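Local coordinates for succinate--CoA ligase subunit alpha (Campylobacter jejuni, PDB 6MEL), which forms the alpha subunit of a two-chain CoA ligase, joining a Rossmann-type CoA-binding domain to a second alpha/beta ligase domain, at residues V94-H99 with P122-I127; T100-M105 with D181-L186; K118-N123 with T174-G179. All blocks are in the same frame, centred on the assembly; numbering follows the deposited sequence.

How the contacts relate
All three contacts lie where the Rossmann-type sheet and the second, ligase-domain sheet come together. Contacts 1 and 3 are buried near the middle of the chain and share Pro-122 and Asn-123 of the linking loop; contact 2 is also largely covered, but sits farther out and is partly packed against the partner subunit. Their chemistry differs accordingly. Contact 1 joins its segments by two direct backbone hydrogen bonds, a weak side-chain one and apolar packing, contact 3 by CA-H...O contacts, one water and a small apolar patch, and contact 2 by aliphatic side chains beside two waters. Asn-123 ties them together: its ND2 lies 3.0 Å from OD1 of Asp-181 in contact 2, a probable hydrogen bond.

Contact 1. Residues V94-H99 with P122-I127; sequences VVITEH and PNCPGI
Glu-98 and Asn-123 run side by side and point the same way, their carboxylate and amide planes 35° apart. Asn-123 ND2 gives Glu-98 OE2 a weak, bent hydrogen bond of 3.1 Å, while its stronger partner is Asp-181. With CG anti to the backbone N (chi1 -171°), the Asn-123 amide lies along the Glu-98 chain, and Asn-123 OD1 is 3.3 Å from Glu-98 CD. Beside this pair the backbones are joined directly: Asn-123 N donates to Thr-97 O (2.9 Å) and Cys-124 N to Ile-96 O (3.2 Å). Ile-96 bends at chi2 (-52°), which folds CD1 back to 3.4 Å from Cys-124 O and against the Pro-125 to Gly-126 peptide bond. Val-95 lies alongside Pro-122, CG1 to CB 3.7 Å, both pointing the same way. At the far end Val-94 and Ile-127 cross at about a right angle, meeting through their CG2 methyls at 4.0 Å. Strand 92-95 of the Rossmann-type sheet, with strand 68-71 beside it and helix 78-87 against Val-95, thus meets the start of strand 126-129, whose Ile-127 packs on strand 172-177.

Contact 2. Residues T100-M105 with D181-L186; sequences TPVKDM and DPIIGL
Ile-183 faces the first turn of helix 102-115 and fits against both Val-102 and Met-105. Its CB already approaches Met-105 CG at 4.3 Å. There the chain forks: chi1 of -58° puts CG1 beside the backbone N and leaves CG2 anti to it. CG2 turns to the methionine and lies 4.1 Å from Met-105 CG, whereas CG1 heads for the valine and comes within 4.0 Å of Val-102 CG1. Because chi2 is extended (175°), the CD1 tip continues in that direction to 3.7 Å from the same Val-102 CG1. Met-105 and Ile-183 slide past each other in opposite directions, and the methionine CG also rests 3.7 Å from Ile-183 O. The other valine methyl is used too, Val-102 CG2 meeting Pro-182 CG at 3.8 Å. The helix, with Pro-101 at its N-cap position, is the connection of a beta-alpha-beta crossover, leading from strand 92-95 to the parallel neighbour 118-120 in the Rossmann-type sheet; the contact thus sets its N-terminal end on the loop between strand 172-177 and helix 188-197. Beside the apolar patch the link is polar and indirect. Two waters each donate to Asp-181 OD2, at 2.7 Å and 2.6 Å; the first accepts from Thr-100 N and the second also donates to Thr-100 O. The other carboxylate oxygen, OD1, is taken by Asn-123. Val-102 and Ile-183 each also pack on an aromatic side chain of the partner subunit, and an acidic side chain of that subunit accepts a hydrogen bond from Val-102 N.

Contact 3. Residues K118-N123 with T174-G179; sequences KIIGPN and TAVGIG
Strand 118-120, an outermost strand of the Rossmann-type sheet, and strand 172-177 of the ligase-domain sheet end close together, so that Ile-120 touches Val-176 and Gly-177 across the junction of the two domains. Beyond the strands the backbones come close at Gly-121 and Gly-179; the touching parts, 120-123 and 176-179, run 45° apart. Ile-120 and Val-176 cross at about a right angle. With chi1 of Ile-120 at -66°, CG1 lies beside the backbone N and CG2 is anti to it, so that this methyl faces Val-176 CG1, 3.9 Å away, and the CD1 tip reaches the same Val-176 methyl from the other branch. Ile-120 CG2 also lies 3.2 Å from Gly-177 O. Ile-127 of strand 126-129 packs on both side chains. One water spans the gap between the backbones: it accepts from Gly-121 N at 3.0 Å and probably donates to Ile-178 O at 2.7 Å. Gly-121 has backbone angles suited to glycine and leads into the cis peptide bond before Pro-122, where the chain turns along Gly-179. Lacking a side chain, Gly-179 can lie directly against this turn. Its CA serves two carbonyls through CA-H...O contacts, standing 3.3 Å from Pro-122 O and 3.2 Å from Asn-123 O, with an angle of 141° at the hydrogen in the latter.

Contact 1. Residues V94-H99 with P122-I127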
loop_
_atom_site.group_PDB
_atom_site.type_symbol
_atom_site.label_atom_id
_atom_site.label_comp_id
_atom_site.label_asym_id
_atom_site.label_seq_id
_atom_site.Cartn_x
_atom_site.Cartn_y
_atom_site.Cartn_z
ATOM N N VAL A 94 8.553 14.214 10.623
ATOM C CA VAL A 94 8.686 13.793 9.273
ATOM C C VAL A 94 9.156 12.339 9.277
ATOM O O VAL A 94 10.255 12.032 9.748
ATOM C CB VAL A 94 9.667 14.718 8.526
ATOM C CG1 VAL A 94 9.808 14.302 7.085
ATOM C CG2 VAL A 94 9.264 16.177 8.618
ATOM N N VAL A 95 8.337 11.429 8.752
ATOM C CA VAL A 95 8.614 10.000 8.927
ATOM C C VAL A 95 8.900 9.380 7.548
ATOM O O VAL A 95 7.994 9.238 6.750
ATOM C CB VAL A 95 7.445 9.266 9.623
ATOM C CG1 VAL A 95 7.776 7.808 9.861
ATOM C CG2 VAL A 95 7.009 9.944 10.909
ATOM N N ILE A 96 10.134 8.944 7.332
ATOM C CA ILE A 96 10.582 8.460 6.039
ATOM C C ILE A 96 10.192 7.002 5.810
ATOM O O ILE A 96 9.785 6.659 4.693
ATOM C CB ILE A 96 12.106 8.628 5.906
ATOM C CG1 ILE A 96 12.528 10.091 6.107
ATOM C CG2 ILE A 96 12.600 8.064 4.585
ATOM C CD1 ILE A 96 11.787 11.094 5.245
ATOM N N THR A 97 10.340 6.172 6.848
ATOM C CA THR A 97 10.396 4.718 6.756
ATOM C C THR A 97 9.110 4.142 6.139
ATOM O O THR A 97 7.993 4.609 6.405
ATOM C CB THR A 97 10.579 4.137 8.162
ATOM O OG1 THR A 97 11.703 4.833 8.715
ATOM C CG2 THR A 97 10.779 2.638 8.203
ATOM N N GLU A 98 9.312 3.137 5.284
ATOM C CA GLU A 98 8.266 2.347 4.651
ATOM C C GLU A 98 8.021 1.064 5.479
ATOM O O GLU A 98 8.866 0.656 6.253
ATOM C CB GLU A 98 8.686 1.982 3.217
ATOM C CG GLU A 98 7.561 1.301 2.407
ATOM C CD GLU A 98 7.733 1.272 0.876
ATOM O OE1 GLU A 98 8.923 1.294 0.477
ATOM O OE2 GLU A 98 6.673 1.252 0.090
ATOM N N HIS A 99 6.857 0.439 5.264
ATOM C CA HIS A 99 6.443 -0.877 5.793
ATOM C C HIS A 99 6.043 -0.794 7.266
ATOM O O HIS A 99 6.078 -1.808 7.972
ATOM C CB HIS A 99 7.490 -1.981 5.495
ATOM C CG HIS A 99 7.834 -2.120 4.059
ATOM N ND1 HIS A 99 6.854 -2.281 3.071
ATOM C CD2 HIS A 99 9.024 -2.044 3.414
ATOM C CE1 HIS A 99 7.432 -2.360 1.888
ATOM N NE2 HIS A 99 8.758 -2.167 2.067
ATOM N N PRO A 122 3.831 8.312 7.046
ATOM C CA PRO A 122 5.113 7.697 6.781
ATOM C C PRO A 122 5.262 7.282 5.321
ATOM O O PRO A 122 4.408 7.610 4.509
ATOM C CB PRO A 122 5.083 6.480 7.718
ATOM C CG PRO A 122 3.640 6.057 7.715
ATOM C CD PRO A 122 2.871 7.362 7.658
ATOM N N ASN A 123 6.363 6.587 5.007
ATOM C CA ASN A 123 6.625 6.054 3.656
ATOM C C ASN A 123 6.667 7.224 2.660
ATOM O O ASN A 123 5.898 7.289 1.671
ATOM C CB ASN A 123 5.569 5.032 3.208
ATOM C CG ASN A 123 5.955 4.340 1.919
ATOM O OD1 ASN A 123 7.088 4.486 1.478
ATOM N ND2 ASN A 123 5.026 3.621 1.301
ATOM N N CYS A 124 7.561 8.175 2.937
ATOM C CA CYS A 124 7.654 9.380 2.152
ATOM C C CYS A 124 9.108 9.826 2.095
ATOM O O CYS A 124 9.954 9.412 2.910
ATOM C CB CYS A 124 6.772 10.495 2.713
ATOM S SG CYS A 124 7.448 11.365 4.157
ATOM N N PRO A 125 9.443 10.708 1.138
ATOM C CA PRO A 125 10.815 11.209 1.053
ATOM C C PRO A 125 11.074 12.441 1.925
ATOM O O PRO A 125 12.230 12.840 2.030
ATOM C CB PRO A 125 10.940 11.515 -0.443
ATOM C CG PRO A 125 9.540 11.993 -0.788
ATOM C CD PRO A 125 8.644 11.031 -0.051
ATOM N N GLY A 126 10.027 13.002 2.546
ATOM C CA GLY A 126 10.169 14.130 3.448
ATOM C C GLY A 126 9.742 15.459 2.865
ATOM O O GLY A 126 8.837 15.532 2.043
ATOM N N ILE A 127 10.373 16.530 3.338
ATOM C CA ILE A 127 9.967 17.887 2.963
ATOM C C ILE A 127 11.225 18.674 2.602
ATOM O O ILE A 127 12.284 18.457 3.191
ATOM C CB ILE A 127 9.134 18.575 4.066
ATOM C CG1 ILE A 127 8.733 20.005 3.701
ATOM C CG2 ILE A 127 9.857 18.556 5.401
ATOM C CD1 ILE A 127 7.701 20.602 4.650
#

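Contact 2. Residues T100-M105 with D181-L186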
loop_
_atom_site.group_PDB
_atom_site.type_symbol
_atom_site.label_atom_id
_atom_site.label_comp_id
_atom_site.label_asym_id
_atom_site.label_seq_id
_atom_site.Cartn_x
_atom_site.Cartn_y
_atom_site.Cartn_z
ATOM N N THR A 100 5.630 0.398 7.744
ATOM C CA THR A 100 5.094 0.504 9.111
ATOM C C THR A 100 3.755 -0.238 9.178
ATOM O O THR A 100 2.888 -0.014 8.338
ATOM C CB THR A 100 4.921 1.971 9.536
ATOM O OG1 THR A 100 6.170 2.647 9.420
ATOM C CG2 THR A 100 4.395 2.106 10.950
ATOM N N PRO A 101 3.517 -1.148 10.142
ATOM C CA PRO A 101 2.190 -1.747 10.289
ATOM C C PRO A 101 1.092 -0.670 10.371
ATOM O O PRO A 101 1.254 0.339 11.064
ATOM C CB PRO A 101 2.329 -2.601 11.564
ATOM C CG PRO A 101 3.810 -2.929 11.638
ATOM C CD PRO A 101 4.481 -1.662 11.132
ATOM N N VAL A 102 -0.004 -0.851 9.630
ATOM C CA VAL A 102 -1.056 0.166 9.578
ATOM C C VAL A 102 -1.605 0.456 10.987
ATOM O O VAL A 102 -1.873 1.588 11.359
ATOM C CB VAL A 102 -2.194 -0.190 8.600
ATOM C CG1 VAL A 102 -3.210 0.954 8.534
ATOM C CG2 VAL A 102 -1.650 -0.458 7.195
ATOM N N LYS A 103 -1.819 -0.582 11.759
ATOM C CA LYS A 103 -2.401 -0.405 13.065
ATOM C C LYS A 103 -1.488 0.499 13.922
ATOM O O LYS A 103 -1.989 1.323 14.721
ATOM C CB LYS A 103 -2.599 -1.767 13.734
ATOM C CG LYS A 103 -3.248 -1.669 15.091
ATOM C CD LYS A 103 -3.402 -3.004 15.753
ATOM C CE LYS A 103 -2.086 -3.515 16.256
ATOM N NZ LYS A 103 -2.296 -4.566 17.273
ATOM N N ASP A 104 -0.165 0.357 13.781
ATOM C CA ASP A 104 0.757 1.167 14.616
ATOM C C ASP A 104 0.598 2.637 14.245
ATOM O O ASP A 104 0.604 3.520 15.097
ATOM C CB ASP A 104 2.224 0.759 14.476
ATOM C CG ASP A 104 2.591 -0.594 15.045
ATOM O OD1 ASP A 104 1.745 -1.223 15.745
ATOM O OD2 ASP A 104 3.746 -1.014 14.788
ATOM N N MET A 105 0.443 2.894 12.954
ATOM C CA MET A 105 0.274 4.235 12.488
ATOM C C MET A 105 -1.085 4.791 12.926
ATOM O O MET A 105 -1.215 5.965 13.281
ATOM C CB MET A 105 0.411 4.260 10.963
ATOM C CG MET A 105 0.657 5.594 10.430
ATOM S SD MET A 105 2.130 6.372 11.211
ATOM C CE MET A 105 1.203 7.878 11.139
ATOM N N ASP A 181 1.322 5.375 2.230
ATOM C CA ASP A 181 0.652 4.414 3.109
ATOM C C ASP A 181 -0.841 4.744 3.215
ATOM O O ASP A 181 -1.315 5.821 2.827
ATOM C CB ASP A 181 1.327 4.384 4.480
ATOM C CG ASP A 181 2.625 3.598 4.504
ATOM O OD1 ASP A 181 2.996 3.035 3.455
ATOM O OD2 ASP A 181 3.246 3.523 5.605
ATOM N N PRO A 182 -1.654 3.801 3.707
ATOM C CA PRO A 182 -3.089 4.013 3.805
ATOM C C PRO A 182 -3.479 5.054 4.858
ATOM O O PRO A 182 -4.466 5.758 4.688
ATOM C CB PRO A 182 -3.658 2.633 4.197
ATOM C CG PRO A 182 -2.507 1.643 4.127
ATOM C CD PRO A 182 -1.244 2.459 4.131
ATOM N N ILE A 183 -2.701 5.128 5.931
ATOM C CA ILE A 183 -2.827 6.244 6.893
ATOM C C ILE A 183 -1.555 7.103 6.833
ATOM O O ILE A 183 -0.460 6.582 7.042
ATOM C CB ILE A 183 -3.042 5.715 8.312
ATOM C CG1 ILE A 183 -4.269 4.816 8.444
ATOM C CG2 ILE A 183 -3.066 6.854 9.318
ATOM C CD1 ILE A 183 -4.389 4.213 9.849
ATOM N N ILE A 184 -1.733 8.403 6.590
ATOM C CA ILE A 184 -0.677 9.360 6.537
ATOM C C ILE A 184 -1.095 10.544 7.392
ATOM O O ILE A 184 -2.140 10.521 8.021
ATOM C CB ILE A 184 -0.382 9.766 5.078
ATOM C CG1 ILE A 184 -1.630 10.277 4.357
ATOM C CG2 ILE A 184 0.275 8.618 4.302
ATOM C CD1 ILE A 184 -1.326 10.986 3.064
ATOM N N GLY A 185 -0.236 11.557 7.448
ATOM C CA GLY A 185 -0.483 12.713 8.264
ATOM C C GLY A 185 -1.079 13.847 7.460
ATOM O O GLY A 185 -2.172 13.705 6.875
ATOM N N LEU A 186 -0.385 14.983 7.453
ATOM C CA LEU A 186 -0.805 16.112 6.652
ATOM C C LEU A 186 -0.978 15.660 5.190
ATOM O O LEU A 186 -0.163 14.894 4.637
ATOM C CB LEU A 186 0.246 17.220 6.726
ATOM C CG LEU A 186 0.478 17.871 8.083
ATOM C CD1 LEU A 186 1.623 18.863 8.000
ATOM C CD2 LEU A 186 -0.769 18.556 8.604
HETATM O O HOH W 1 5.651 3.095 6.653
HETATM O O HOH W 2 1.847 2.505 7.595
#

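Contact 3. Residues K118-N123 with T174-G179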
loop_
_atom_site.group_PDB
_atom_site.type_symbol
_atom_site.label_atom_id
_atom_site.label_comp_id
_atom_site.label_asym_id
_atom_site.label_seq_id
_atom_site.Cartn_x
_atom_site.Cartn_y
_atom_site.Cartn_z
ATOM N N LYS A 118 1.829 17.426 14.214
ATOM C CA LYS A 118 1.538 17.054 12.847
ATOM C C LYS A 118 2.570 16.055 12.364
ATOM O O LYS A 118 3.727 16.072 12.809
ATOM C CB LYS A 118 1.585 18.308 11.983
ATOM C CG LYS A 118 0.644 19.433 12.409
ATOM C CD LYS A 118 1.209 20.736 11.805
ATOM C CE LYS A 118 0.188 21.742 11.338
ATOM N NZ LYS A 118 -0.107 22.709 12.413
ATOM N N ILE A 119 2.163 15.226 11.415
ATOM C CA ILE A 119 3.032 14.219 10.814
ATOM C C ILE A 119 3.097 14.453 9.307
ATOM O O ILE A 119 2.097 14.809 8.664
ATOM C CB ILE A 119 2.473 12.814 11.120
ATOM C CG1 ILE A 119 2.496 12.465 12.606
ATOM C CG2 ILE A 119 3.174 11.750 10.291
ATOM C CD1 ILE A 119 1.490 11.401 12.987
ATOM N N ILE A 120 4.277 14.216 8.744
ATOM C CA ILE A 120 4.484 14.075 7.311
ATOM C C ILE A 120 5.017 12.670 7.083
ATOM O O ILE A 120 6.056 12.310 7.582
ATOM C CB ILE A 120 5.446 15.143 6.767
ATOM C CG1 ILE A 120 4.832 16.543 6.894
ATOM C CG2 ILE A 120 5.882 14.843 5.353
ATOM C CD1 ILE A 120 5.815 17.672 6.634
ATOM N N GLY A 121 4.237 11.885 6.357
ATOM C CA GLY A 121 4.549 10.488 6.097
ATOM C C GLY A 121 3.532 9.593 6.796
ATOM O O GLY A 121 2.405 10.027 7.089
ATOM N N PRO A 122 3.831 8.312 7.046
ATOM C CA PRO A 122 5.113 7.697 6.781
ATOM C C PRO A 122 5.262 7.282 5.321
ATOM O O PRO A 122 4.408 7.610 4.509
ATOM C CB PRO A 122 5.083 6.480 7.718
ATOM C CG PRO A 122 3.640 6.057 7.715
ATOM C CD PRO A 122 2.871 7.362 7.658
ATOM N N ASN A 123 6.363 6.587 5.007
ATOM C CA ASN A 123 6.625 6.054 3.656
ATOM C C ASN A 123 6.667 7.224 2.660
ATOM O O ASN A 123 5.898 7.289 1.671
ATOM C CB ASN A 123 5.569 5.032 3.208
ATOM C CG ASN A 123 5.955 4.340 1.919
ATOM O OD1 ASN A 123 7.088 4.486 1.478
ATOM N ND2 ASN A 123 5.026 3.621 1.301
ATOM N N THR A 174 8.238 25.058 -1.644
ATOM C CA THR A 174 8.422 23.920 -0.779
ATOM C C THR A 174 7.752 22.721 -1.451
ATOM O O THR A 174 6.637 22.861 -2.046
ATOM C CB THR A 174 7.803 24.186 0.604
ATOM O OG1 THR A 174 8.462 25.260 1.281
ATOM C CG2 THR A 174 7.917 22.997 1.537
ATOM N N ALA A 175 8.394 21.556 -1.357
ATOM C CA ALA A 175 7.786 20.297 -1.800
ATOM C C ALA A 175 7.616 19.384 -0.581
ATOM O O ALA A 175 8.569 19.223 0.202
ATOM C CB ALA A 175 8.634 19.622 -2.837
ATOM N N VAL A 176 6.434 18.771 -0.465
ATOM C CA VAL A 176 6.127 17.883 0.628
ATOM C C VAL A 176 5.742 16.510 0.069
ATOM O O VAL A 176 4.786 16.371 -0.701
ATOM C CB VAL A 176 4.999 18.446 1.487
ATOM C CG1 VAL A 176 4.849 17.628 2.752
ATOM C CG2 VAL A 176 5.218 19.907 1.785
ATOM N N GLY A 177 6.474 15.484 0.463
ATOM C CA GLY A 177 6.036 14.117 0.192
ATOM C C GLY A 177 5.137 13.657 1.339
ATOM O O GLY A 177 5.627 13.552 2.428
ATOM N N ILE A 178 3.837 13.409 1.082
ATOM C CA ILE A 178 2.890 13.106 2.134
ATOM C C ILE A 178 2.780 11.606 2.459
ATOM O O ILE A 178 2.143 11.283 3.455
ATOM C CB ILE A 178 1.514 13.703 1.838
ATOM C CG1 ILE A 178 0.886 13.129 0.566
ATOM C CG2 ILE A 178 1.595 15.231 1.846
ATOM C CD1 ILE A 178 -0.514 13.593 0.342
ATOM N N GLY A 179 3.350 10.727 1.623
ATOM C CA GLY A 179 3.472 9.323 1.898
ATOM C C GLY A 179 2.523 8.451 1.099
ATOM O O GLY A 179 1.445 8.892 0.639
HETATM O O HOH W 3 1.603 12.981 5.489
#